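PDB 6KXD: ketosynthase from Streptomyces sp. MSC090213JE08, which probably catalyses the decarboxylative condensation of a fatty acyl-ACP with malonyl-ACP to a 3-oxoacyl-ACP, extending the chain in a highly reducing type II polyketide synthase. Local coordinates for residues 66-71 with 151-157; 218-222 with 300-304; 14-18 with 233-238. All coordinates share one frame; numbering follows the deposited sequence.

Contact 1: residues 66-71 with 151-157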
# COMPACT_ATOMS: atom_id res chain seq x y z
N TRP A 66 -16.66 -8.83 -16.89
CA TRP A 66 -15.41 -8.07 -16.88
C TRP A 66 -14.18 -8.98 -16.92
O TRP A 66 -13.14 -8.60 -17.50
CB TRP A 66 -15.38 -7.21 -15.62
CG TRP A 66 -16.73 -6.64 -15.28
CD1 TRP A 66 -17.57 -7.02 -14.27
CD2 TRP A 66 -17.38 -5.58 -15.98
NE1 TRP A 66 -18.69 -6.24 -14.27
CE2 TRP A 66 -18.62 -5.38 -15.32
CE3 TRP A 66 -17.05 -4.80 -17.09
CZ2 TRP A 66 -19.52 -4.39 -15.74
CZ3 TRP A 66 -17.95 -3.85 -17.52
CH2 TRP A 66 -19.16 -3.66 -16.85
N ILE A 67 -14.29 -10.11 -16.23
CA ILE A 67 -13.17 -10.97 -15.93
C ILE A 67 -13.23 -12.18 -16.85
O ILE A 67 -14.23 -12.91 -16.87
CB ILE A 67 -13.15 -11.38 -14.46
CG1 ILE A 67 -13.13 -10.14 -13.58
CG2 ILE A 67 -11.95 -12.27 -14.17
CD1 ILE A 67 -13.26 -10.44 -12.12
N HIS A 68 -12.14 -12.36 -17.60
CA HIS A 68 -12.10 -13.34 -18.69
C HIS A 68 -11.03 -14.40 -18.46
O HIS A 68 -11.22 -15.58 -18.88
CB HIS A 68 -11.87 -12.61 -20.01
CG HIS A 68 -13.01 -11.77 -20.44
ND1 HIS A 68 -14.11 -12.31 -21.09
CD2 HIS A 68 -13.23 -10.45 -20.34
CE1 HIS A 68 -14.98 -11.36 -21.33
NE2 HIS A 68 -14.46 -10.21 -20.88
N HIS A 69 -9.89 -13.99 -17.87
CA HIS A 69 -8.68 -14.76 -17.91
C HIS A 69 -8.34 -15.34 -16.55
O HIS A 69 -7.87 -16.39 -16.48
CB HIS A 69 -7.49 -13.93 -18.40
CG HIS A 69 -7.67 -13.51 -19.80
ND1 HIS A 69 -7.47 -12.21 -20.23
CD2 HIS A 69 -8.04 -14.24 -20.87
CE1 HIS A 69 -7.70 -12.17 -21.52
NE2 HIS A 69 -8.08 -13.39 -21.93
N VAL A 70 -8.51 -14.54 -15.49
CA VAL A 70 -8.11 -14.94 -14.20
C VAL A 70 -9.25 -15.77 -13.61
O VAL A 70 -10.36 -15.28 -13.52
CB VAL A 70 -7.82 -13.70 -13.32
CG1 VAL A 70 -7.48 -14.14 -11.92
CG2 VAL A 70 -6.70 -12.87 -13.92
N PRO A 71 -9.02 -17.01 -13.13
CA PRO A 71 -10.06 -17.73 -12.41
C PRO A 71 -10.54 -16.91 -11.22
O PRO A 71 -9.71 -16.36 -10.51
CB PRO A 71 -9.38 -18.99 -11.91
CG PRO A 71 -8.20 -19.17 -12.84
CD PRO A 71 -7.79 -17.78 -13.25
N VAL A 151 -3.21 -9.25 -10.01
CA VAL A 151 -4.26 -9.92 -10.80
C VAL A 151 -4.71 -9.05 -11.97
O VAL A 151 -5.20 -9.61 -12.94
CB VAL A 151 -5.49 -10.33 -9.98
CG1 VAL A 151 -5.19 -11.50 -9.08
CG2 VAL A 151 -6.07 -9.14 -9.23
N ILE A 152 -4.68 -7.72 -11.83
CA ILE A 152 -5.00 -6.84 -12.91
C ILE A 152 -4.02 -7.10 -14.05
O ILE A 152 -4.44 -7.14 -15.21
CB ILE A 152 -4.96 -5.37 -12.52
CG1 ILE A 152 -6.08 -5.07 -11.52
CG2 ILE A 152 -5.02 -4.50 -13.77
CD1 ILE A 152 -6.00 -3.75 -10.88
N ALA A 153 -2.74 -7.22 -13.70
CA ALA A 153 -1.74 -7.43 -14.74
C ALA A 153 -2.05 -8.75 -15.43
O ALA A 153 -1.92 -8.90 -16.68
CB ALA A 153 -0.33 -7.39 -14.20
N ARG A 154 -2.40 -9.74 -14.62
CA ARG A 154 -2.73 -11.07 -15.12
C ARG A 154 -3.91 -10.99 -16.10
O ARG A 154 -3.86 -11.55 -17.20
CB ARG A 154 -3.05 -12.02 -13.97
CG ARG A 154 -1.82 -12.48 -13.22
CD ARG A 154 -2.16 -13.52 -12.18
NE ARG A 154 -2.74 -14.71 -12.78
CZ ARG A 154 -3.44 -15.61 -12.08
NH1 ARG A 154 -3.53 -15.48 -10.77
NH2 ARG A 154 -4.01 -16.63 -12.70
N GLU A 155 -4.98 -10.36 -15.67
CA GLU A 155 -6.20 -10.27 -16.49
C GLU A 155 -5.97 -9.48 -17.79
O GLU A 155 -6.49 -9.85 -18.86
CB GLU A 155 -7.29 -9.62 -15.65
CG GLU A 155 -8.57 -9.39 -16.42
CD GLU A 155 -9.30 -10.65 -16.89
OE1 GLU A 155 -8.97 -11.75 -16.41
OE2 GLU A 155 -10.21 -10.49 -17.75
N LEU A 156 -5.19 -8.40 -17.73
CA LEU A 156 -5.00 -7.57 -18.89
C LEU A 156 -3.78 -8.01 -19.72
O LEU A 156 -3.49 -7.37 -20.75
CB LEU A 156 -4.92 -6.11 -18.47
CG LEU A 156 -6.18 -5.61 -17.78
CD1 LEU A 156 -6.03 -4.17 -17.36
CD2 LEU A 156 -7.38 -5.81 -18.68
N ARG A 157 -3.10 -9.08 -19.28
CA ARG A 157 -1.98 -9.69 -19.97
C ARG A 157 -0.83 -8.70 -20.11
O ARG A 157 -0.26 -8.52 -21.18
CB ARG A 157 -2.46 -10.21 -21.33
CG ARG A 157 -3.54 -11.27 -21.21
CD ARG A 157 -3.01 -12.54 -20.59
NE ARG A 157 -1.94 -13.10 -21.39
CZ ARG A 157 -1.09 -14.03 -20.98
NH1 ARG A 157 -1.21 -14.55 -19.76
NH2 ARG A 157 -0.10 -14.42 -21.78
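Glu155, on the last turn of helix 147-156, pushes its carboxylate into the bend of loop 66-71 and gathers three successive backbone N-H groups, so that in this thiolase-like fold the helix is tied to a loop about 80 residues earlier. Glu155 OE1 accepts twice, taking His69 N at 2.8 Å through its syn lone pair and Val70 N at 3.0 Å nearly along its own C-O axis. Glu155 OE2 receives His68 N at 2.7 Å from the syn side, 26° out of the carboxylate plane. OE2 also forms a salt bridge with Arg87 of helix 77-93, which in turn binds Trp66 O. With CG anti to the backbone N (chi1 176°) and a bend at the next bond, the chain brings both oxygens to the loop. These three amides and the arginine would be expected to favour the ionised carboxylate. Were Glu155 an alanine, the three amides and Arg87 would lose their shared acceptor, and the loop would probably be freer to shift against the helix. Beside the carboxylate, Val70 CG2 packs on Arg154 CB at 3.7 Å, while CG1 lies over one face of the Arg154 guanidinium, itself salt-bridged to Asp74. Arg157, with positive phi, forms a Schellman motif where the chain leaves the helix; two residues earlier, Glu155 O accepts from His69 ND1 at 2.9 Å (N-H...O angle 168°).

Contact 2: residues 218-222 with 300-304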
# COMPACT_ATOMS: atom_id res chain seq x y z
N VAL A 218 -28.28 6.72 8.46
CA VAL A 218 -27.66 7.22 7.26
C VAL A 218 -26.44 8.10 7.61
O VAL A 218 -26.27 8.65 8.73
CB VAL A 218 -28.69 7.99 6.40
CG1 VAL A 218 -29.84 7.07 5.97
CG2 VAL A 218 -29.22 9.23 7.13
N VAL A 219 -25.58 8.22 6.59
CA VAL A 219 -24.36 8.98 6.65
C VAL A 219 -24.70 10.43 6.32
O VAL A 219 -25.22 10.72 5.23
CB VAL A 219 -23.30 8.44 5.67
CG1 VAL A 219 -21.96 9.11 5.91
CG2 VAL A 219 -23.19 6.92 5.74
N ARG A 220 -24.38 11.32 7.27
CA ARG A 220 -24.67 12.72 7.16
C ARG A 220 -23.41 13.56 7.33
O ARG A 220 -23.24 14.19 8.37
CB ARG A 220 -25.68 13.14 8.24
CG ARG A 220 -26.94 12.30 8.32
CD ARG A 220 -27.96 13.01 9.22
NE ARG A 220 -29.03 12.11 9.60
CZ ARG A 220 -30.15 11.94 8.89
NH1 ARG A 220 -30.25 12.41 7.65
NH2 ARG A 220 -31.17 11.29 9.41
N PRO A 221 -22.47 13.56 6.36
CA PRO A 221 -21.26 14.36 6.47
C PRO A 221 -21.54 15.86 6.62
O PRO A 221 -22.25 16.48 5.82
CB PRO A 221 -20.49 14.05 5.18
CG PRO A 221 -20.97 12.67 4.83
CD PRO A 221 -22.46 12.76 5.13
N PHE A 222 -20.90 16.40 7.66
CA PHE A 222 -20.89 17.81 8.01
C PHE A 222 -22.23 18.21 8.65
O PHE A 222 -22.44 19.37 8.94
CB PHE A 222 -20.55 18.70 6.82
CG PHE A 222 -19.20 18.39 6.22
CD1 PHE A 222 -18.04 18.62 6.94
CD2 PHE A 222 -19.09 17.83 4.95
CE1 PHE A 222 -16.80 18.32 6.42
CE2 PHE A 222 -17.84 17.53 4.43
CZ PHE A 222 -16.70 17.78 5.16
N ALA A 300 -14.33 16.21 -0.17
CA ALA A 300 -13.87 16.05 1.17
C ALA A 300 -13.68 14.57 1.48
O ALA A 300 -14.34 13.74 0.90
CB ALA A 300 -14.85 16.67 2.13
N HIS A 301 -12.76 14.28 2.39
CA HIS A 301 -12.66 12.96 2.99
C HIS A 301 -14.00 12.64 3.66
O HIS A 301 -14.55 11.54 3.52
CB HIS A 301 -11.51 12.89 4.00
CG HIS A 301 -11.41 11.56 4.67
ND1 HIS A 301 -11.25 10.38 3.97
CD2 HIS A 301 -11.39 11.24 5.97
CE1 HIS A 301 -11.21 9.39 4.85
NE2 HIS A 301 -11.27 9.90 6.06
N GLY A 302 -14.52 13.64 4.37
CA GLY A 302 -15.96 13.69 4.79
C GLY A 302 -16.61 12.35 5.00
O GLY A 302 -17.47 11.94 4.22
N THR A 303 -16.21 11.68 6.08
CA THR A 303 -16.69 10.37 6.43
C THR A 303 -18.05 10.41 7.17
O THR A 303 -18.76 9.41 7.20
CB THR A 303 -15.68 9.68 7.33
OG1 THR A 303 -15.53 10.55 8.46
CG2 THR A 303 -14.36 9.44 6.62
N GLY A 304 -18.35 11.52 7.84
CA GLY A 304 -19.60 11.63 8.60
C GLY A 304 -19.45 11.37 10.08
O GLY A 304 -20.44 11.34 10.80
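The HGTG sequence that follows strand 297-299, a signature of β-ketoacyl synthases found at their active site, packs here against the loop 218-222. No hydrogen bond spans the two segments; the fit is one of van der Waals contact of apolar side chains with a glycine-rich backbone. At the centre Pro221 CA stands only 3.8 Å from Gly304 CA, so the two backbones touch directly. Pro221 CG lies 3.6 Å from Gly302 O, and the same ring atom also nears Gly304 CA. On one flank Val219 has CG1 anti to its backbone N (chi1 -171°), which sends this methyl to Thr303 O at 3.5 Å. On the other, the Phe222 ring meets Ala300 at its rim: the methyl CB lies in the ring plane, 3.7 Å from Phe222 CZ. The same CZ is 4.2 Å from Gly302 CA.

Both glycines are matched to this closeness. Any CB on Gly304 would clash with Val219 CG1, and the backbone angles there (98°/5°) already demand glycine, since a side chain would also be jammed against the preceding carbonyl oxygen. At Gly302 a CB would sit tightly against Phe222 CE2. Asp309 of helix 306-320 bridges the segments, accepting from Phe222 N through OD2 and from Gly304 N through OD1, while Glu312 separately holds the His301-Gly302 backbone through both N-H groups. His301 O in turn accepts from Lys331 NZ, and the His301 side chain touches Cys170. The contact packs loop 218-222 against a glycine-rich strand-turn-helix connection, the element that carries the HGTG motif in the thiolase-like fold of ketosynthases.

Contact 3: residues 14-18 with 233-238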
# COMPACT_ATOMS: atom_id res chain seq x y z
N GLY A 14 -9.18 7.08 -18.85
CA GLY A 14 -10.17 6.02 -18.62
C GLY A 14 -10.56 5.94 -17.16
O GLY A 14 -9.73 6.19 -16.29
N PHE A 15 -11.83 5.64 -16.92
CA PHE A 15 -12.38 5.42 -15.61
C PHE A 15 -13.11 4.09 -15.59
O PHE A 15 -13.93 3.81 -16.47
CB PHE A 15 -13.41 6.48 -15.21
CG PHE A 15 -12.90 7.90 -15.10
CD1 PHE A 15 -11.63 8.17 -14.63
CD2 PHE A 15 -13.73 8.97 -15.41
CE1 PHE A 15 -11.18 9.47 -14.51
CE2 PHE A 15 -13.29 10.27 -15.26
CZ PHE A 15 -12.02 10.52 -14.81
N GLY A 16 -12.81 3.30 -14.57
CA GLY A 16 -13.53 2.11 -14.31
C GLY A 16 -14.10 2.18 -12.91
O GLY A 16 -13.37 2.51 -11.99
N VAL A 17 -15.38 1.81 -12.77
CA VAL A 17 -16.13 1.99 -11.51
C VAL A 17 -17.02 0.77 -11.26
O VAL A 17 -17.86 0.43 -12.10
CB VAL A 17 -17.00 3.26 -11.54
CG1 VAL A 17 -17.78 3.39 -10.23
CG2 VAL A 17 -16.21 4.52 -11.84
N ILE A 18 -16.86 0.19 -10.07
CA ILE A 18 -17.71 -0.75 -9.41
C ILE A 18 -18.10 -0.11 -8.09
O ILE A 18 -17.26 -0.03 -7.22
CB ILE A 18 -17.01 -2.08 -9.11
CG1 ILE A 18 -16.48 -2.80 -10.35
CG2 ILE A 18 -17.93 -2.97 -8.30
CD1 ILE A 18 -17.53 -3.58 -11.08
N GLU A 233 -17.68 -0.49 -0.20
CA GLU A 233 -16.82 -1.30 -0.97
C GLU A 233 -16.89 -0.87 -2.43
O GLU A 233 -17.63 0.03 -2.81
CB GLU A 233 -17.19 -2.76 -0.82
CG GLU A 233 -18.62 -3.09 -1.28
CD GLU A 233 -18.90 -4.56 -1.44
OE1 GLU A 233 -18.20 -5.38 -0.80
OE2 GLU A 233 -19.81 -4.89 -2.22
N GLY A 234 -16.09 -1.54 -3.24
CA GLY A 234 -16.07 -1.27 -4.63
C GLY A 234 -14.66 -1.05 -5.13
O GLY A 234 -13.73 -1.37 -4.48
N ALA A 235 -14.56 -0.57 -6.36
CA ALA A 235 -13.27 -0.29 -6.94
C ALA A 235 -13.42 0.89 -7.88
O ALA A 235 -14.42 1.04 -8.61
CB ALA A 235 -12.77 -1.52 -7.64
N GLY A 236 -12.41 1.76 -7.86
CA GLY A 236 -12.23 2.70 -8.88
C GLY A 236 -10.86 2.57 -9.45
O GLY A 236 -9.88 2.50 -8.69
N ILE A 237 -10.80 2.48 -10.77
CA ILE A 237 -9.54 2.44 -11.48
C ILE A 237 -9.53 3.57 -12.48
O ILE A 237 -10.49 3.72 -13.28
CB ILE A 237 -9.28 1.07 -12.12
CG1 ILE A 237 -9.27 -0.04 -11.07
CG2 ILE A 237 -7.98 1.10 -12.89
CD1 ILE A 237 -8.05 -0.00 -10.14
N LEU A 238 -8.43 4.31 -12.46
CA LEU A 238 -8.20 5.40 -13.35
C LEU A 238 -7.05 5.04 -14.28
O LEU A 238 -6.02 4.53 -13.83
CB LEU A 238 -7.87 6.66 -12.55
CG LEU A 238 -8.98 7.18 -11.64
CD1 LEU A 238 -8.95 6.47 -10.30
CD2 LEU A 238 -8.85 8.68 -11.43
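Strands 14-18 and 234-238 run antiparallel, 174° between their directions and 4.7 Å apart at the closest approach of their axes, with Gly16 facing Ile237 and Ile18 facing Ala235 as hydrogen-bonded pairs. The first pair is closed by Gly16 N to Ile237 O at 2.7 Å and by Ile237 N to Gly16 O at 2.8 Å. The second uses Ile18 N to Ala235 O at 3.0 Å and Ala235 N to Ile18 O at 2.9 Å. At the non-hydrogen-bonded pairs, Phe15 with Leu238 and Val17 with Gly236, CA-H...O contacts fill in, among them Gly236 CA to Gly16 O at 3.3 Å.

Phe15 and Leu238 carry the side-chain contact. Their side chains cross obliquely, the CE1 atom of the Phe15 ring coming 3.9 Å from Leu238 CD2. The ring also stacks with His254. Phe15, Val17 and Leu238 share one face of the sheet and all touch Ile347 of helix 341-355, whereas Ile18, Ala235 and Ile237 look the other way, onto helix 77-93. The thiolase fold is built in five layers, two sheets enclosing a central layer of helices with further helices outside, and this strand pair belongs to one of those two sheets, with helix 341-355 against one face and helix 77-93 against the other. At its non-hydrogen-bonded pair Val17 faces the bare backbone of Gly236.

The strand 234-238 opens on Gly234, whose backbone conformation only glycine suits: a CB would fall upon Ile18 O. Just before it, the buried Glu233 carboxylate turns to outside partners, OE1 forming a salt bridge with Arg44 NH1 and accepting from Val200 N, OE2 forming hydrogen bonds with Tyr81 OH and Val58 N.

How the contacts relate
The three contacts illustrate how one ketosynthase fold is closed by pairings distant in sequence. Contact 3 lies in the buried sheet, its centre about 8 Å from that of the chain. Contact 1 falls wholly between its two strands in sequence; the two centres lie about 15 Å apart, and helix 77-93 links them, touching Glu155 in one and Ile18 in the other. Contact 2 instead crosses contact 3 along the chain, 218-222 preceding 233-238 and 300-304 following it; their centres are about 21 Å apart. Contacts 1 and 2, about 34 Å apart between centres, flank the chain's centre, so the helix end where Arg157 salt-bridges Asp262 of the neighbouring subunit is far from the HGTG turn.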